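Local coordinates for clavulanic acid biosynthesis oligopeptide binding protein 2 (Streptomyces clavuligerus, PDB 2WOL) that probably binds peptides as an extracellular solute-binding protein of family 5 and belongs to the clavulanic acid biosynthetic pathway, at residues A[43-47]-A[48-52]; A[58-61]-A[62-65]. All blocks are in the same frame, centred on the assembly; numbering follows the deposited sequence.

Contact 1: residues A[43-47]-A[48-52]; sequences VDSLD and PARTY
Asp47 reaches Ala49 and Arg50, and Asp44 reaches Thr51 and Tyr52, in the loop between strand 34-39 and helix 54-63. In Asp47, CG is anti to the backbone N (chi1 -174°) and beside the carbonyl carbon, which carries the carboxylate over to the chain that follows, against Arg50. Asp47 CB lies 3.9 Å from Arg50 CD. Asp47 CG sits against the same chain, 3.7 Å from Arg50 CG. At the tip the two oxygens part. Asp47 OD1 accepts the backbone N-H of Ala49 at 3.0 Å, on its anti side and 30° out of the carboxylate plane. A water donates to Asp47 OD2 at 2.7 Å and accepts from Arg50 NH1, in the plane at the edge of the guanidinium. OD2 also forms a salt bridge with Arg126, while Arg50 NE bonds Pro134 O. Asp47 O accepts from Arg50 N and closes a type I beta turn, 47-50. Ser45 OG accepts from Asp47 N, an ST turn that leads into it.

Asp44 holds the two residues after the turn with both oxygens. Asp44 OD1 receives Thr51 OG1 at 2.7 Å and Asp44 OD2 the Tyr52 N at 2.8 Å, each on a syn lone pair. Tyr52 OH is hydrogen-bonded to Asp456 OD2. Asp47 and Arg50 are thus joined through water, without a direct salt bridge; Arg126 and Arg50 nearby probably favour a charged Asp47.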
# COMPACT_ATOMS: atom_id res chain seq x y z
N VAL A 43 12.76 1.67 -10.58
CA VAL A 43 12.65 1.31 -9.17
C VAL A 43 13.17 2.46 -8.31
O VAL A 43 14.07 3.20 -8.73
CB VAL A 43 13.44 0.01 -8.84
CG1 VAL A 43 12.91 -1.15 -9.67
CG2 VAL A 43 14.94 0.19 -9.07
N ASP A 44 12.61 2.63 -7.12
CA ASP A 44 13.15 3.59 -6.17
C ASP A 44 14.45 3.08 -5.54
O ASP A 44 15.36 3.86 -5.26
CB ASP A 44 12.12 4.02 -5.11
CG ASP A 44 11.48 2.85 -4.36
OD1 ASP A 44 11.62 1.68 -4.79
OD2 ASP A 44 10.82 3.11 -3.34
N SER A 45 14.54 1.77 -5.35
CA SER A 45 15.74 1.12 -4.82
C SER A 45 15.72 -0.38 -5.10
O SER A 45 14.65 -0.99 -5.18
CB SER A 45 15.84 1.36 -3.31
OG SER A 45 17.03 0.80 -2.78
N LEU A 46 16.92 -0.95 -5.24
CA LEU A 46 17.09 -2.40 -5.27
C LEU A 46 17.58 -2.95 -3.92
O LEU A 46 17.81 -4.16 -3.77
CB LEU A 46 18.02 -2.84 -6.41
CG LEU A 46 17.49 -2.62 -7.83
CD1 LEU A 46 18.56 -2.93 -8.86
CD2 LEU A 46 16.22 -3.43 -8.12
N ASP A 47 17.75 -2.07 -2.94
CA ASP A 47 17.94 -2.49 -1.56
C ASP A 47 16.55 -2.85 -1.03
O ASP A 47 15.66 -2.00 -1.03
CB ASP A 47 18.58 -1.35 -0.74
CG ASP A 47 18.95 -1.76 0.67
OD1 ASP A 47 18.24 -2.59 1.28
OD2 ASP A 47 19.96 -1.23 1.20
N PRO A 48 16.35 -4.10 -0.59
CA PRO A 48 15.00 -4.51 -0.16
C PRO A 48 14.45 -3.67 1.00
O PRO A 48 13.23 -3.61 1.20
CB PRO A 48 15.19 -5.97 0.26
CG PRO A 48 16.65 -6.11 0.53
CD PRO A 48 17.33 -5.20 -0.45
N ALA A 49 15.33 -3.04 1.77
CA ALA A 49 14.91 -2.23 2.92
C ALA A 49 14.56 -0.79 2.57
O ALA A 49 13.99 -0.08 3.40
CB ALA A 49 15.99 -2.26 4.00
N ARG A 50 14.90 -0.35 1.36
CA ARG A 50 14.82 1.07 1.02
C ARG A 50 13.77 1.40 -0.04
O ARG A 50 13.75 2.51 -0.58
CB ARG A 50 16.19 1.58 0.58
CG ARG A 50 17.27 1.42 1.65
CD ARG A 50 18.59 2.00 1.18
NE ARG A 50 18.53 3.45 1.04
CZ ARG A 50 19.52 4.20 0.57
NH1 ARG A 50 20.67 3.65 0.19
NH2 ARG A 50 19.37 5.52 0.48
N THR A 51 12.90 0.44 -0.32
CA THR A 51 11.82 0.65 -1.27
C THR A 51 10.46 0.89 -0.59
O THR A 51 10.10 0.21 0.38
CB THR A 51 11.70 -0.49 -2.30
OG1 THR A 51 10.59 -0.23 -3.16
CG2 THR A 51 11.50 -1.86 -1.62
N TYR A 52 9.73 1.85 -1.13
CA TYR A 52 8.37 2.16 -0.68
C TYR A 52 7.40 2.20 -1.86
O TYR A 52 6.34 2.83 -1.77
CB TYR A 52 8.33 3.50 0.08
CG TYR A 52 7.63 3.41 1.42
CD1 TYR A 52 8.26 3.84 2.59
CD2 TYR A 52 6.34 2.87 1.52
CE1 TYR A 52 7.62 3.75 3.83
CE2 TYR A 52 5.70 2.78 2.76
CZ TYR A 52 6.34 3.21 3.90
OH TYR A 52 5.72 3.12 5.13
O HOH W 1 21.50 0.78 0.29

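Contact 2: residues A[58-61]-A[62-65]; sequences LLQR and LLNR
Gln60 and Asn64 meet through their amides because both first torsions set CG beside the backbone N and anti to the carbonyl carbon, with chi1 -82° in Gln60 and -73° in Asn64. A further bend at chi2 of Gln60 (-69°) brings its amide alongside that of Asn64. This is an i to i+4 pair at the C-terminal end of helix 54-63, where Asn64 already belongs to the following loop. The side chains point the same way and their amide planes are nearly coplanar. Asn64 ND2 donates to Gln60 OE1 at 2.8 Å, almost straight and in the plane of both groups. Gln60 OE1 also lies 3.6 Å from Leu63 CB. The other end of the Asn64 amide is used too, since OD1 accepts from Ser212 N. The amide is thus held at both its oxygen and its nitrogen.

The backbone repeats the link. Gln60 O accepts from Asn64 N at 2.9 Å and from Leu63 N at 3.1 Å, the latter bond bent and coming from above the carbonyl plane. Leu62 N bonds Leu59 O, an i to i+3 bond of the 3-10 type. On the apolar side, Leu59 CD1 meets Leu62 CD1, and Leu59 CG meets Leu63 CD1, each at 4.4 Å. Leu59 and Leu63 also rest on Leu228 of strand 225-230. Arg61 NE forms a salt bridge with Asp552, and its NH1 a hydrogen bond with Tyr70 O. A water accepts from Gln60 NE2 at 3.0 Å and, weakly, from Asn64 ND2.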
# COMPACT_ATOMS: atom_id res chain seq x y z
N LEU A 58 6.15 -5.89 -4.87
CA LEU A 58 5.67 -6.98 -5.71
C LEU A 58 6.82 -7.67 -6.44
O LEU A 58 6.89 -8.90 -6.47
CB LEU A 58 4.66 -6.41 -6.71
CG LEU A 58 3.87 -7.34 -7.62
CD1 LEU A 58 2.82 -8.11 -6.82
CD2 LEU A 58 3.21 -6.49 -8.70
N LEU A 59 7.73 -6.88 -7.00
CA LEU A 59 8.92 -7.41 -7.67
C LEU A 59 9.84 -8.15 -6.69
O LEU A 59 10.51 -9.11 -7.07
CB LEU A 59 9.68 -6.27 -8.35
CG LEU A 59 10.94 -6.61 -9.15
CD1 LEU A 59 10.59 -7.41 -10.40
CD2 LEU A 59 11.66 -5.33 -9.51
N GLN A 60 9.89 -7.68 -5.45
CA GLN A 60 10.71 -8.32 -4.42
C GLN A 60 10.31 -9.77 -4.13
O GLN A 60 11.11 -10.54 -3.61
CB GLN A 60 10.73 -7.48 -3.14
CG GLN A 60 11.74 -6.34 -3.19
CD GLN A 60 13.19 -6.81 -3.18
OE1 GLN A 60 13.48 -7.97 -2.88
NE2 GLN A 60 14.10 -5.90 -3.50
N ARG A 61 9.07 -10.14 -4.48
CA ARG A 61 8.64 -11.52 -4.32
C ARG A 61 9.45 -12.48 -5.22
O ARG A 61 9.52 -13.67 -4.95
CB ARG A 61 7.13 -11.66 -4.55
CG ARG A 61 6.31 -11.16 -3.37
CD ARG A 61 4.84 -10.94 -3.71
NE ARG A 61 4.09 -12.16 -4.06
CZ ARG A 61 3.66 -13.07 -3.19
NH1 ARG A 61 3.93 -12.97 -1.89
NH2 ARG A 61 2.97 -14.12 -3.62
N LEU A 62 10.05 -11.94 -6.28
CA LEU A 62 10.94 -12.73 -7.15
C LEU A 62 12.38 -12.78 -6.65
O LEU A 62 13.10 -13.74 -6.92
CB LEU A 62 10.95 -12.16 -8.57
CG LEU A 62 9.70 -12.31 -9.44
CD1 LEU A 62 8.69 -11.20 -9.17
CD2 LEU A 62 10.10 -12.31 -10.90
N LEU A 63 12.78 -11.73 -5.93
CA LEU A 63 14.19 -11.51 -5.57
C LEU A 63 14.57 -11.98 -4.18
O LEU A 63 15.69 -12.45 -3.97
CB LEU A 63 14.53 -10.02 -5.71
CG LEU A 63 14.52 -9.43 -7.12
CD1 LEU A 63 14.61 -7.91 -7.03
CD2 LEU A 63 15.66 -9.99 -7.95
N ASN A 64 13.67 -11.85 -3.22
CA ASN A 64 14.00 -12.15 -1.84
C ASN A 64 12.88 -12.83 -1.09
O ASN A 64 11.73 -12.41 -1.18
CB ASN A 64 14.44 -10.89 -1.09
CG ASN A 64 15.81 -10.41 -1.52
OD1 ASN A 64 16.82 -11.08 -1.25
ND2 ASN A 64 15.86 -9.27 -2.19
N ARG A 65 13.23 -13.88 -0.37
CA ARG A 65 12.29 -14.55 0.51
C ARG A 65 12.26 -13.85 1.86
O ARG A 65 13.16 -13.08 2.20
CB ARG A 65 12.65 -16.02 0.65
CG ARG A 65 12.61 -16.79 -0.67
CD ARG A 65 13.01 -18.24 -0.47
NE ARG A 65 12.04 -18.96 0.34
CZ ARG A 65 12.08 -20.27 0.58
NH1 ARG A 65 13.06 -21.01 0.07
NH2 ARG A 65 11.15 -20.85 1.33
O HOH W 2 16.94 -6.74 -3.74

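In the fold
Contact 1 precedes contact 2 in the chain. Residues 43-52 lie in the loop between strand 34-39 and helix 54-63, and residues 58-65 run through the end of that helix into the next loop. Their centres are about 11 Å apart, on the same side of the chain's centre, and they touch where Pro48 packs on Gln60 and Asn64. Strand 34-39 lies in a five-stranded mixed sheet, and strands 215-221 and 225-230 of that sheet flank the two contacts: Leu46 touches His220, and Leu59 touches Leu226. Loop and helix thus pack on each other and on strands of this sheet. The Tyr52 side chain is about 4 Å from a bound glycerol, probably from the crystallisation liquor.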